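Local coordinates for protein ADP-dependent L-serine kinase SerK (Thermococcus kodakarensis KOD1, PDB 5X0J) that phosphorylates free L-serine with ADP as phosphate donor, yielding O-phospho-L-serine and AMP for cysteine biosynthesis, at residues 112-116 with 167-173. The protein carries 1 engineered substitution. Sequence-based numbering, arbitrary orientation. Where two conformers were deposited one is given.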
# COMPACT_ATOMS: atom_id res chain seq x y z
N GLU A 112 -23.15 2.20 -5.25
CA GLU A 112 -22.85 0.81 -4.88
C GLU A 112 -21.75 0.72 -3.81
O GLU A 112 -21.87 -0.05 -2.86
CB GLU A 112 -22.44 0.02 -6.12
CG GLU A 112 -22.44 -1.49 -5.92
CD GLU A 112 -22.24 -2.25 -7.23
OE1 GLU A 112 -21.59 -1.71 -8.16
OE2 GLU A 112 -22.73 -3.38 -7.31
N VAL A 113 -20.68 1.49 -3.99
CA VAL A 113 -19.58 1.54 -3.02
C VAL A 113 -20.10 2.08 -1.68
O VAL A 113 -19.88 1.46 -0.63
CB VAL A 113 -18.37 2.36 -3.55
CG1 VAL A 113 -17.30 2.53 -2.47
CG2 VAL A 113 -17.75 1.68 -4.77
N VAL A 114 -20.84 3.18 -1.71
CA VAL A 114 -21.39 3.77 -0.47
C VAL A 114 -22.30 2.78 0.28
O VAL A 114 -22.20 2.65 1.51
CB VAL A 114 -22.11 5.11 -0.75
CG1 VAL A 114 -22.86 5.61 0.48
CG2 VAL A 114 -21.10 6.16 -1.21
N GLU A 115 -23.19 2.10 -0.44
CA GLU A 115 -24.08 1.06 0.11
C GLU A 115 -23.28 -0.02 0.83
O GLU A 115 -23.62 -0.45 1.94
CB GLU A 115 -24.90 0.42 -1.04
CG GLU A 115 -25.81 -0.74 -0.65
CD GLU A 115 -26.69 -1.19 -1.81
OE1 GLU A 115 -26.18 -1.34 -2.94
OE2 GLU A 115 -27.90 -1.41 -1.57
N ARG A 116 -22.22 -0.48 0.17
CA ARG A 116 -21.36 -1.52 0.77
C ARG A 116 -20.59 -1.01 1.99
O ARG A 116 -20.44 -1.74 2.97
CB ARG A 116 -20.39 -2.13 -0.26
CG ARG A 116 -21.04 -3.12 -1.22
CD ARG A 116 -21.31 -4.46 -0.57
NE ARG A 116 -20.10 -5.27 -0.40
CZ ARG A 116 -19.52 -6.00 -1.35
NH1 ARG A 116 -20.02 -6.04 -2.58
NH2 ARG A 116 -18.42 -6.70 -1.07
N GLU A 167 -12.97 -6.47 -1.48
CA GLU A 167 -14.04 -7.37 -1.89
C GLU A 167 -14.69 -6.97 -3.21
O GLU A 167 -14.92 -7.82 -4.07
CB GLU A 167 -15.10 -7.45 -0.81
CG GLU A 167 -14.61 -8.13 0.46
CD GLU A 167 -15.57 -7.97 1.63
OE1 GLU A 167 -16.65 -7.38 1.46
OE2 GLU A 167 -15.22 -8.45 2.73
N MET A 168 -14.98 -5.68 -3.36
CA MET A 168 -15.61 -5.20 -4.59
C MET A 168 -14.68 -5.35 -5.79
O MET A 168 -15.15 -5.63 -6.89
CB MET A 168 -16.08 -3.76 -4.44
CG MET A 168 -17.21 -3.63 -3.43
SD MET A 168 -17.91 -1.97 -3.30
CE MET A 168 -18.99 -1.97 -4.74
N SER A 169 -13.38 -5.18 -5.56
CA SER A 169 -12.36 -5.41 -6.59
C SER A 169 -12.33 -6.88 -7.03
O SER A 169 -12.34 -7.19 -8.22
CB SER A 169 -11.00 -4.97 -6.03
OG SER A 169 -9.92 -5.43 -6.80
N VAL A 170 -12.31 -7.78 -6.05
CA VAL A 170 -12.31 -9.22 -6.34
C VAL A 170 -13.59 -9.65 -7.07
O VAL A 170 -13.54 -10.49 -7.97
CB VAL A 170 -12.08 -10.04 -5.06
CG1 VAL A 170 -12.31 -11.54 -5.29
CG2 VAL A 170 -10.67 -9.81 -4.53
N GLU A 171 -14.71 -9.05 -6.68
CA GLU A 171 -16.00 -9.31 -7.33
C GLU A 171 -16.12 -8.71 -8.74
O GLU A 171 -17.05 -9.05 -9.47
CB GLU A 171 -17.15 -8.79 -6.45
CG GLU A 171 -17.33 -9.53 -5.11
CD GLU A 171 -18.03 -8.69 -4.06
OE1 GLU A 171 -18.77 -7.76 -4.43
OE2 GLU A 171 -17.83 -8.95 -2.84
N GLY A 172 -15.19 -7.83 -9.13
CA GLY A 172 -15.23 -7.19 -10.45
C GLY A 172 -16.13 -5.97 -10.53
O GLY A 172 -16.29 -5.41 -11.62
N LYS A 173 -16.69 -5.54 -9.41
CA LYS A 173 -17.61 -4.41 -9.39
C LYS A 173 -16.88 -3.08 -9.58
O LYS A 173 -17.46 -2.13 -10.11
CB LYS A 173 -18.42 -4.39 -8.09
CG LYS A 173 -19.36 -5.57 -7.95
CD LYS A 173 -20.16 -5.48 -6.66
CE LYS A 173 -21.33 -6.46 -6.66
NZ LYS A 173 -20.87 -7.87 -6.68
O HOH W 1 -19.57 -0.33 -10.04
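A salt-bridge network in the SerK C-terminal domain joins Arg116, in helix 110-119, to Glu167, Glu171 and Lys173, around the end of helix 155-170. Arg116 reaches Glu171 end-on with both terminal nitrogens. NH1 gives a nearly straight bond (173°) to the syn lone pair of Glu171 OE1 at 2.8 Å. NH2 binds Glu171 OE2 at 2.9 Å, tilted somewhat from the guanidinium plane. The two flat groups come out almost coplanar, 22° apart. NH2 also donates, in the guanidinium plane, to the anti lone pair of Glu167 OE1 at 3.2 Å; the other oxygen of Glu167 is held by Lys163. Lys173 NZ adds a bond on the anti side of Glu171 OE1 (3.1 Å), well out of the carboxylate plane. Lys173 follows Gly172, whose positive phi closes the helix in a Schellman motif.

Met168 packs against the guanidinium and aliphatic part of Arg116. Its CG lies 3.7 Å above the guanidinium plane, offset toward the rim, and its SD runs back along CB and CG of Arg116. A bend at chi3 (80°) turns the methyl CE toward CG of Glu112 (3.7 Å) and CG2 of Val113, and both Val113 and Met168 also pack on Ile174. At the outer margin, Glu112 OE2 lies against the CD and CE methylenes of Lys173, and a water bridges Glu112 OE1 to the Lys173 carbonyl oxygen.

The three bonds to carboxylates fix the rotation of the guanidinium, with Met168 CG against one face. Two cationic donors sharing OE1 would probably keep Glu171 ionised, and the shared carboxylate probably lets Arg116 and Lys173 sit close together.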